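Local coordinates for protein copper-containing nitrite reductase (Thermus scotoductus, PDB 6HBE) that probably reduces nitrite to nitric oxide at its copper sites, as a three-domain copper nitrite reductase that works as a homotrimer, at residues A20-S30 / D61-D71; L156-Y164 / K174-G182. One frame throughout, in Å; residues are numbered along the deposited sequence.

Overall arrangement
The modelled chain begins on interaction 1. Strand 21-36 runs out, strands 39-46 and 55-58 follow, and strand 62-69 returns to lie parallel to the first, so interaction 1 closes a loop of 30 residues. The chain then passes the copper ligands H75 to Q130 before interaction 2 opens. There strand 154-163 turns through helix 167-172 and pairs antiparallel with strand 177-180, closing a loop of only nine residues. The two loops follow in series and neither nest nor cross. Interaction 1 belongs to the first cupredoxin domain, interaction 2 to the second. Their nearest atoms are about 10 Å apart.

Interaction 1 of 2, residues A20-S30 / D61-D71; sequences AERHFTLEARS and DTVHITLRNLD
A20 opens the pairing: its N meets D61 OD1 at 3.2 Å, from above the carboxylate plane. E21 reaches the H64 ring. Its OE1 accepts from H64 NE2 at 2.6 Å through its anti lone pair, in the ring plane. A water joins R22 NH1 to D61 OD2; the first also bonds V56 O and the second E58 N. F24 CZ lies over one face of the R22 guanidinium, toward the rim. H23 swings its ring across the next strand because CG is anti to the backbone N (chi1 -179°). Its NE2 then donates to T66 OG1 at 2.7 Å, and that oxygen also bonds E100. F24 N donates to H64 O and F24 O accepts from T66 N, the alternation of a parallel pair, which repeats along the strands. On the other face F24 CD2 touches V63 CG1 at 4.1 Å. T25 OG1 shares a water with R68 NH2. L26 CB packs on L67 CD1. E27 lies alongside R68, but OE2 stays 4.3 Å from R68 NE, too far for a salt bridge. A28 O accepts from L70 N at 2.9 Å. S30 OG sits 3.1 Å from both D71 OD1 and D71 OD2. The strands thus carry polar pairs on the H23 and H64 face and mostly apolar ones on the F24 face. D71 OD2 also bonds H75 NE2, which probably steadies the ring of this copper ligand.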
loop_
_atom_site.group_PDB
_atom_site.type_symbol
_atom_site.label_atom_id
_atom_site.label_comp_id
_atom_site.label_asym_id
_atom_site.label_seq_id
_atom_site.Cartn_x
_atom_site.Cartn_y
_atom_site.Cartn_z
ATOM N N ALA C 20 -37.242 20.808 -0.769
ATOM C CA ALA C 20 -37.783 19.906 -1.840
ATOM C C ALA C 20 -37.794 18.430 -1.450
ATOM O O ALA C 20 -37.044 18.000 -0.576
ATOM C CB ALA C 20 -36.999 20.081 -3.135
ATOM N N GLU C 21 -38.662 17.669 -2.103
ATOM C CA GLU C 21 -38.617 16.211 -2.056
ATOM C C GLU C 21 -38.031 15.751 -3.363
ATOM O O GLU C 21 -38.453 16.209 -4.436
ATOM C CB GLU C 21 -40.000 15.623 -1.845
ATOM C CG GLU C 21 -40.605 16.072 -0.520
ATOM C CD GLU C 21 -41.865 15.313 -0.159
ATOM O OE1 GLU C 21 -41.799 14.068 -0.061
ATOM O OE2 GLU C 21 -42.920 15.960 0.032
ATOM N N ARG C 22 -37.036 14.874 -3.267
ATOM C CA ARG C 22 -36.275 14.413 -4.408
ATOM C C ARG C 22 -36.348 12.913 -4.404
ATOM O O ARG C 22 -36.197 12.286 -3.351
ATOM C CB ARG C 22 -34.815 14.864 -4.281
ATOM C CG ARG C 22 -34.599 16.368 -4.254
ATOM C CD ARG C 22 -35.143 17.022 -5.525
ATOM N NE ARG C 22 -34.730 16.251 -6.701
ATOM C CZ ARG C 22 -33.504 16.273 -7.238
ATOM N NH1 ARG C 22 -32.549 17.076 -6.752
ATOM N NH2 ARG C 22 -33.234 15.507 -8.297
ATOM N N HIS C 23 -36.534 12.321 -5.573
ATOM C CA HIS C 23 -36.685 10.897 -5.656
ATOM C C HIS C 23 -35.707 10.297 -6.650
ATOM O O HIS C 23 -35.578 10.790 -7.768
ATOM C CB HIS C 23 -38.134 10.546 -6.016
ATOM C CG HIS C 23 -38.371 9.075 -6.091
ATOM N ND1 HIS C 23 -39.100 8.483 -7.097
ATOM C CD2 HIS C 23 -37.914 8.066 -5.308
ATOM C CE1 HIS C 23 -39.099 7.172 -6.921
ATOM N NE2 HIS C 23 -38.373 6.893 -5.848
ATOM N N PHE C 24 -35.023 9.228 -6.229
ATOM C CA PHE C 24 -34.031 8.548 -7.033
ATOM C C PHE C 24 -34.256 7.045 -7.008
ATOM O O PHE C 24 -34.571 6.477 -5.949
ATOM C CB PHE C 24 -32.600 8.850 -6.517
ATOM C CG PHE C 24 -32.256 10.325 -6.462
ATOM C CD1 PHE C 24 -31.918 11.026 -7.616
ATOM C CD2 PHE C 24 -32.300 11.014 -5.259
ATOM C CE1 PHE C 24 -31.591 12.375 -7.563
ATOM C CE2 PHE C 24 -31.981 12.365 -5.187
ATOM C CZ PHE C 24 -31.626 13.053 -6.345
ATOM N N THR C 25 -34.032 6.398 -8.155
ATOM C CA THR C 25 -34.170 4.957 -8.283
ATOM C C THR C 25 -32.821 4.303 -8.611
ATOM O O THR C 25 -32.168 4.678 -9.580
ATOM C CB THR C 25 -35.226 4.564 -9.328
ATOM O OG1 THR C 25 -36.480 5.169 -8.976
ATOM C CG2 THR C 25 -35.417 3.038 -9.337
ATOM N N LEU C 26 -32.374 3.387 -7.744
ATOM C CA LEU C 26 -31.180 2.576 -8.005
ATOM C C LEU C 26 -31.537 1.114 -8.254
ATOM O O LEU C 26 -32.286 0.516 -7.457
ATOM C CB LEU C 26 -30.192 2.689 -6.824
ATOM C CG LEU C 26 -29.652 4.091 -6.536
ATOM C CD1 LEU C 26 -28.839 4.121 -5.257
ATOM C CD2 LEU C 26 -28.810 4.611 -7.706
ATOM N N GLU C 27 -30.962 0.525 -9.302
ATOM C CA GLU C 27 -31.231 -0.827 -9.709
ATOM C C GLU C 27 -29.969 -1.706 -9.680
ATOM O O GLU C 27 -29.089 -1.587 -10.544
ATOM C CB GLU C 27 -31.860 -0.842 -11.115
ATOM C CG GLU C 27 -33.162 -0.039 -11.192
ATOM C CD GLU C 27 -33.935 -0.264 -12.488
ATOM O OE1 GLU C 27 -33.297 -0.519 -13.532
ATOM O OE2 GLU C 27 -35.185 -0.181 -12.457
ATOM N N ALA C 28 -29.893 -2.603 -8.694
ATOM C CA ALA C 28 -28.750 -3.509 -8.569
ATOM C C ALA C 28 -28.765 -4.593 -9.641
ATOM O O ALA C 28 -29.801 -5.262 -9.855
ATOM C CB ALA C 28 -28.695 -4.136 -7.166
ATOM N N ARG C 29 -27.622 -4.778 -10.307
ATOM C CA ARG C 29 -27.467 -5.782 -11.380
ATOM C C ARG C 29 -26.044 -6.298 -11.579
ATOM O O ARG C 29 -25.105 -5.764 -11.010
ATOM C CB ARG C 29 -27.990 -5.234 -12.694
ATOM C CG ARG C 29 -27.597 -3.813 -12.980
ATOM C CD ARG C 29 -28.609 -3.188 -13.914
ATOM N NE ARG C 29 -28.669 -3.943 -15.148
ATOM C CZ ARG C 29 -29.410 -3.615 -16.200
ATOM N NH1 ARG C 29 -30.167 -2.511 -16.202
ATOM N NH2 ARG C 29 -29.366 -4.403 -17.271
ATOM N N SER C 30 -25.931 -7.386 -12.342
ATOM C CA SER C 30 -24.679 -7.899 -12.868
ATOM C C SER C 30 -24.392 -7.184 -14.181
ATOM O O SER C 30 -25.308 -7.037 -15.003
ATOM C CB SER C 30 -24.791 -9.395 -13.175
ATOM O OG SER C 30 -24.633 -10.133 -11.988
ATOM N N ASP C 61 -33.036 19.067 1.953
ATOM C CA ASP C 61 -34.010 18.285 1.173
ATOM C C ASP C 61 -34.371 16.959 1.831
ATOM O O ASP C 61 -33.560 16.356 2.564
ATOM C CB ASP C 61 -33.525 17.979 -0.250
ATOM C CG ASP C 61 -33.531 19.202 -1.166
ATOM O OD1 ASP C 61 -34.036 20.280 -0.767
ATOM O OD2 ASP C 61 -33.008 19.082 -2.297
ATOM N N THR C 62 -35.590 16.498 1.537
ATOM C CA THR C 62 -36.000 15.137 1.849
ATOM C C THR C 62 -35.656 14.258 0.660
ATOM O O THR C 62 -36.077 14.520 -0.479
ATOM C CB THR C 62 -37.502 15.050 2.198
ATOM O OG1 THR C 62 -37.767 15.874 3.337
ATOM C CG2 THR C 62 -37.907 13.649 2.501
ATOM N N VAL C 63 -34.904 13.192 0.918
ATOM C CA VAL C 63 -34.417 12.320 -0.148
ATOM C C VAL C 63 -35.151 11.000 -0.044
ATOM O O VAL C 63 -35.046 10.316 0.987
ATOM C CB VAL C 63 -32.891 12.083 -0.019
ATOM C CG1 VAL C 63 -32.375 11.196 -1.147
ATOM C CG2 VAL C 63 -32.136 13.413 0.038
ATOM N N HIS C 64 -35.869 10.621 -1.104
ATOM C CA HIS C 64 -36.548 9.336 -1.171
ATOM C C HIS C 64 -35.717 8.476 -2.101
ATOM O O HIS C 64 -35.444 8.901 -3.218
ATOM C CB HIS C 64 -37.991 9.447 -1.757
ATOM C CG HIS C 64 -38.916 10.345 -0.987
ATOM N ND1 HIS C 64 -39.460 9.998 0.234
ATOM C CD2 HIS C 64 -39.416 11.572 -1.281
ATOM C CE1 HIS C 64 -40.229 10.980 0.673
ATOM N NE2 HIS C 64 -40.229 11.943 -0.234
ATOM N N ILE C 65 -35.338 7.281 -1.649
ATOM C CA ILE C 65 -34.655 6.281 -2.470
ATOM C C ILE C 65 -35.581 5.088 -2.739
ATOM O O ILE C 65 -36.225 4.575 -1.811
ATOM C CB ILE C 65 -33.387 5.720 -1.750
ATOM C CG1 ILE C 65 -32.397 6.832 -1.395
ATOM C CG2 ILE C 65 -32.751 4.591 -2.566
ATOM C CD1 ILE C 65 -31.809 7.569 -2.585
ATOM N N THR C 66 -35.617 4.628 -3.984
ATOM C CA THR C 66 -36.248 3.374 -4.337
ATOM C C THR C 66 -35.132 2.475 -4.796
ATOM O O THR C 66 -34.444 2.816 -5.729
ATOM C CB THR C 66 -37.293 3.538 -5.469
ATOM O OG1 THR C 66 -38.393 4.307 -4.971
ATOM C CG2 THR C 66 -37.812 2.207 -5.942
ATOM N N LEU C 67 -34.916 1.358 -4.101
ATOM C CA LEU C 67 -33.898 0.406 -4.484
ATOM C C LEU C 67 -34.528 -0.859 -4.999
ATOM O O LEU C 67 -35.313 -1.487 -4.271
ATOM C CB LEU C 67 -33.030 0.101 -3.260
ATOM C CG LEU C 67 -32.005 -1.042 -3.391
ATOM C CD1 LEU C 67 -30.914 -0.673 -4.391
ATOM C CD2 LEU C 67 -31.400 -1.342 -2.021
ATOM N N ARG C 68 -34.141 -1.319 -6.183
ATOM C CA ARG C 68 -34.696 -2.541 -6.745
ATOM C C ARG C 68 -33.573 -3.507 -7.046
ATOM O O ARG C 68 -32.553 -3.097 -7.585
ATOM C CB ARG C 68 -35.461 -2.290 -8.065
ATOM C CG ARG C 68 -36.570 -1.267 -7.973
ATOM C CD ARG C 68 -37.294 -1.079 -9.310
ATOM N NE ARG C 68 -38.110 0.128 -9.264
ATOM C CZ ARG C 68 -39.252 0.263 -8.576
ATOM N NH1 ARG C 68 -39.787 -0.756 -7.894
ATOM N NH2 ARG C 68 -39.895 1.435 -8.592
ATOM N N ASN C 69 -33.754 -4.780 -6.693
ATOM C CA ASN C 69 -32.763 -5.795 -7.016
ATOM C C ASN C 69 -33.164 -6.606 -8.240
ATOM O O ASN C 69 -34.046 -7.479 -8.172
ATOM C CB ASN C 69 -32.490 -6.705 -5.808
ATOM C CG ASN C 69 -31.377 -7.702 -6.077
ATOM O OD1 ASN C 69 -30.857 -7.793 -7.197
ATOM N ND2 ASN C 69 -30.995 -8.454 -5.046
ATOM N N LEU C 70 -32.466 -6.364 -9.341
ATOM C CA LEU C 70 -32.735 -6.974 -10.624
ATOM C C LEU C 70 -31.838 -8.178 -10.895
ATOM O O LEU C 70 -31.972 -8.815 -11.935
ATOM C CB LEU C 70 -32.614 -5.926 -11.748
ATOM C CG LEU C 70 -33.889 -5.168 -12.148
ATOM C CD1 LEU C 70 -34.687 -4.623 -10.982
ATOM C CD2 LEU C 70 -33.565 -4.053 -13.136
ATOM N N ASP C 71 -30.973 -8.525 -9.944
ATOM C CA ASP C 71 -30.021 -9.619 -10.105
ATOM C C ASP C 71 -30.559 -10.942 -9.500
ATOM O O ASP C 71 -31.588 -10.941 -8.850
ATOM C CB ASP C 71 -28.709 -9.249 -9.383
ATOM C CG ASP C 71 -27.471 -9.885 -10.000
ATOM O OD1 ASP C 71 -27.565 -10.624 -11.007
ATOM O OD2 ASP C 71 -26.361 -9.612 -9.470
HETATM O O HOH W 1 -32.967 19.593 -5.108
HETATM O O HOH W 2 -38.981 3.959 -9.476
HETATM O O HOH W 3 -28.371 -8.584 -13.528
#

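Interaction 2 of 2, residues L156-Y164 / K174-G182; sequences LYIIQSEAY and KALYVMFNG
I158 and F180 meet on one face of the sheet, where I158 CG2 lies 3.8 Å from F180 CD1. Q160 follows beside them. Its NE2 touches V178 CG1, while its OE1 comes to the edge of the F180 ring and also bonds S213. E162 runs alongside V178, with E162 CG 4.1 Å from V178 CG2. On the other face A163 CB meets M179 CE at 4.1 Å. The chi1 of M179 (63°) and a turn at chi3 carry its methyl to that alanine. At the far end Y164 CZ comes to 4.0 Å from A175 CB, the ring set obliquely to the A175 backbone.

The backbones pair antiparallel, with S161 and M179 bonding in both directions. S161 OG lies next to M179 CG and holds a water that also bonds M179 O and G182 N. N181 continues the pairing with its side chain. N181 OD1 accepts from I159 N at 2.9 Å, tilted from the carbonyl plane, and N181 ND2 donates to Y157 O at 3.1 Å in a nearly straight bond. With an alanine here, I159 N and Y157 O would be likely to lose these two mates, and the strand end would be freer to move. Y164 OH gives a very short bond of 2.5 Å to E162 OE1. N210 also bonds E162 OE1, Y187 bonds N181 ND2, and Y177 OH hydrogen-bonds H410 NE2 of a neighbouring subunit.

L176 and Y177 both face A163, and L176 N bonds A163 O at 2.9 Å, whereas Y177 N makes a weak bond to it. This is a classic beta bulge, beside the outermost strand, within this chain, of the second cupredoxin domain's sheet.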
loop_
_atom_site.group_PDB
_atom_site.type_symbol
_atom_site.label_atom_id
_atom_site.label_comp_id
_atom_site.label_asym_id
_atom_site.label_seq_id
_atom_site.Cartn_x
_atom_site.Cartn_y
_atom_site.Cartn_z
ATOM N N LEU C 156 -17.277 20.111 -12.297
ATOM C CA LEU C 156 -16.690 18.851 -12.710
ATOM C C LEU C 156 -16.857 17.894 -11.514
ATOM O O LEU C 156 -16.390 18.211 -10.421
ATOM C CB LEU C 156 -15.215 19.027 -13.017
ATOM C CG LEU C 156 -14.824 20.043 -14.105
ATOM C CD1 LEU C 156 -13.317 20.061 -14.246
ATOM C CD2 LEU C 156 -15.456 19.696 -15.449
ATOM N N TYR C 157 -17.532 16.772 -11.741
ATOM C CA TYR C 157 -17.759 15.729 -10.721
ATOM C C TYR C 157 -16.925 14.505 -11.094
ATOM O O TYR C 157 -17.097 13.928 -12.199
ATOM C CB TYR C 157 -19.240 15.394 -10.624
ATOM C CG TYR C 157 -20.180 16.553 -10.257
ATOM C CD1 TYR C 157 -20.767 17.342 -11.255
ATOM C CD2 TYR C 157 -20.572 16.781 -8.959
ATOM C CE1 TYR C 157 -21.671 18.352 -10.960
ATOM C CE2 TYR C 157 -21.485 17.780 -8.648
ATOM C CZ TYR C 157 -22.028 18.577 -9.672
ATOM O OH TYR C 157 -22.929 19.592 -9.402
ATOM N N ILE C 158 -16.008 14.114 -10.194
ATOM C CA ILE C 158 -15.012 13.071 -10.493
ATOM C C ILE C 158 -14.948 11.986 -9.388
ATOM O O ILE C 158 -14.725 12.317 -8.227
ATOM C CB ILE C 158 -13.585 13.701 -10.585
ATOM C CG1 ILE C 158 -13.508 14.821 -11.645
ATOM C CG2 ILE C 158 -12.535 12.625 -10.897
ATOM C CD1 ILE C 158 -13.454 14.307 -13.063
ATOM N N ILE C 159 -15.071 10.716 -9.770
ATOM C CA ILE C 159 -14.754 9.581 -8.882
ATOM C C ILE C 159 -13.478 8.932 -9.362
ATOM O O ILE C 159 -13.326 8.714 -10.570
ATOM C CB ILE C 159 -15.892 8.534 -8.837
ATOM C CG1 ILE C 159 -17.003 9.039 -7.903
ATOM C CG2 ILE C 159 -15.397 7.166 -8.390
ATOM C CD1 ILE C 159 -18.302 8.240 -7.944
ATOM N N GLN C 160 -12.580 8.655 -8.416
ATOM C CA GLN C 160 -11.465 7.750 -8.616
ATOM C C GLN C 160 -11.790 6.371 -8.073
ATOM O O GLN C 160 -12.225 6.264 -6.936
ATOM C CB GLN C 160 -10.184 8.295 -7.944
ATOM C CG GLN C 160 -8.956 7.431 -8.244
ATOM C CD GLN C 160 -7.668 7.980 -7.625
ATOM O OE1 GLN C 160 -7.346 9.183 -7.733
ATOM N NE2 GLN C 160 -6.933 7.102 -6.938
ATOM N N SER C 161 -11.493 5.316 -8.834
ATOM C CA SER C 161 -11.793 3.944 -8.394
ATOM C C SER C 161 -10.830 2.947 -9.028
ATOM O O SER C 161 -10.199 3.239 -10.052
ATOM C CB SER C 161 -13.252 3.558 -8.723
ATOM O OG SER C 161 -13.473 3.427 -10.126
ATOM N N GLU C 162 -10.742 1.767 -8.406
ATOM C CA GLU C 162 -9.814 0.690 -8.772
ATOM C C GLU C 162 -10.554 -0.498 -9.363
ATOM O O GLU C 162 -11.717 -0.712 -9.044
ATOM C CB GLU C 162 -9.044 0.207 -7.506
ATOM C CG GLU C 162 -8.228 1.296 -6.798
ATOM C CD GLU C 162 -8.184 1.181 -5.276
ATOM O OE1 GLU C 162 -8.357 0.049 -4.681
ATOM O OE2 GLU C 162 -8.022 2.282 -4.640
ATOM N N ALA C 163 -9.870 -1.272 -10.220
ATOM C CA ALA C 163 -10.376 -2.546 -10.712
ATOM C C ALA C 163 -9.375 -3.636 -10.386
ATOM O O ALA C 163 -8.175 -3.380 -10.447
ATOM C CB ALA C 163 -10.618 -2.500 -12.216
ATOM N N TYR C 164 -9.883 -4.837 -10.043
ATOM C CA TYR C 164 -9.052 -5.981 -9.620
ATOM C C TYR C 164 -9.207 -7.220 -10.516
ATOM O O TYR C 164 -10.345 -7.558 -10.942
ATOM C CB TYR C 164 -9.357 -6.326 -8.151
ATOM C CG TYR C 164 -8.820 -5.261 -7.213
ATOM C CD1 TYR C 164 -9.601 -4.136 -6.892
ATOM C CD2 TYR C 164 -7.523 -5.342 -6.684
ATOM C CE1 TYR C 164 -9.096 -3.120 -6.094
ATOM C CE2 TYR C 164 -6.998 -4.323 -5.865
ATOM C CZ TYR C 164 -7.794 -3.214 -5.583
ATOM O OH TYR C 164 -7.285 -2.193 -4.808
ATOM N N LYS C 174 -3.263 -4.895 -4.753
ATOM C CA LYS C 174 -2.642 -4.845 -6.061
ATOM C C LYS C 174 -3.720 -4.555 -7.160
ATOM O O LYS C 174 -4.266 -5.484 -7.760
ATOM C CB LYS C 174 -1.910 -6.165 -6.327
ATOM C CG LYS C 174 -1.116 -6.177 -7.628
ATOM C CD LYS C 174 -0.582 -7.564 -8.003
ATOM C CE LYS C 174 0.103 -7.519 -9.364
ATOM N NZ LYS C 174 0.441 -8.851 -9.958
ATOM N N ALA C 175 -4.026 -3.285 -7.413
ATOM C CA ALA C 175 -5.029 -2.914 -8.438
ATOM C C ALA C 175 -4.508 -3.113 -9.851
ATOM O O ALA C 175 -3.356 -2.718 -10.147
ATOM C CB ALA C 175 -5.439 -1.451 -8.277
ATOM N N LEU C 176 -5.333 -3.677 -10.746
ATOM C CA LEU C 176 -4.939 -3.764 -12.164
ATOM C C LEU C 176 -5.087 -2.390 -12.852
ATOM O O LEU C 176 -4.153 -1.932 -13.544
ATOM C CB LEU C 176 -5.738 -4.845 -12.905
ATOM C CG LEU C 176 -5.484 -5.044 -14.383
ATOM C CD1 LEU C 176 -4.075 -5.481 -14.675
ATOM C CD2 LEU C 176 -6.492 -6.064 -14.947
ATOM N N TYR C 177 -6.223 -1.715 -12.638
ATOM C CA TYR C 177 -6.438 -0.405 -13.249
ATOM C C TYR C 177 -6.923 0.549 -12.174
ATOM O O TYR C 177 -7.540 0.111 -11.185
ATOM C CB TYR C 177 -7.433 -0.464 -14.423
ATOM C CG TYR C 177 -7.020 -1.405 -15.542
ATOM C CD1 TYR C 177 -5.803 -1.264 -16.183
ATOM C CD2 TYR C 177 -7.865 -2.450 -15.946
ATOM C CE1 TYR C 177 -5.389 -2.177 -17.180
ATOM C CE2 TYR C 177 -7.471 -3.343 -16.956
ATOM C CZ TYR C 177 -6.254 -3.189 -17.587
ATOM O OH TYR C 177 -5.901 -4.096 -18.610
ATOM N N VAL C 178 -6.577 1.818 -12.355
ATOM C CA VAL C 178 -7.096 2.917 -11.509
ATOM C C VAL C 178 -7.554 4.043 -12.433
ATOM O O VAL C 178 -6.842 4.385 -13.380
ATOM C CB VAL C 178 -6.054 3.402 -10.491
ATOM C CG1 VAL C 178 -6.706 4.377 -9.504
ATOM C CG2 VAL C 178 -5.461 2.226 -9.720
ATOM N N MET C 179 -8.733 4.594 -12.194
ATOM C CA MET C 179 -9.421 5.424 -13.243
ATOM C C MET C 179 -10.330 6.508 -12.703
ATOM O O MET C 179 -10.830 6.386 -11.577
ATOM C CB MET C 179 -10.206 4.524 -14.234
ATOM C CG MET C 179 -11.345 3.702 -13.671
ATOM S SD MET C 179 -11.798 2.255 -14.712
ATOM C CE MET C 179 -10.558 1.130 -14.117
ATOM N N PHE C 180 -10.525 7.569 -13.513
ATOM C CA PHE C 180 -11.505 8.634 -13.201
ATOM C C PHE C 180 -12.790 8.307 -14.006
ATOM O O PHE C 180 -12.742 8.059 -15.234
ATOM C CB PHE C 180 -11.018 10.048 -13.589
ATOM C CG PHE C 180 -9.760 10.526 -12.885
ATOM C CD1 PHE C 180 -9.543 10.308 -11.509
ATOM C CD2 PHE C 180 -8.791 11.252 -13.584
ATOM C CE1 PHE C 180 -8.391 10.782 -10.878
ATOM C CE2 PHE C 180 -7.646 11.719 -12.949
ATOM C CZ PHE C 180 -7.438 11.472 -11.600
ATOM N N ASN C 181 -13.927 8.330 -13.325
ATOM C CA ASN C 181 -15.239 8.046 -13.942
ATOM C C ASN C 181 -15.291 6.784 -14.853
ATOM O O ASN C 181 -15.862 6.789 -15.942
ATOM C CB ASN C 181 -15.732 9.327 -14.621
ATOM C CG ASN C 181 -16.051 10.404 -13.602
ATOM O OD1 ASN C 181 -16.177 10.105 -12.408
ATOM N ND2 ASN C 181 -16.166 11.654 -14.045
ATOM N N GLY C 182 -14.685 5.699 -14.376
ATOM C CA GLY C 182 -14.922 4.342 -14.938
ATOM C C GLY C 182 -14.216 3.918 -16.202
ATOM O O GLY C 182 -14.546 2.875 -16.762
HETATM O O HOH W 4 -13.881 5.661 -11.632
#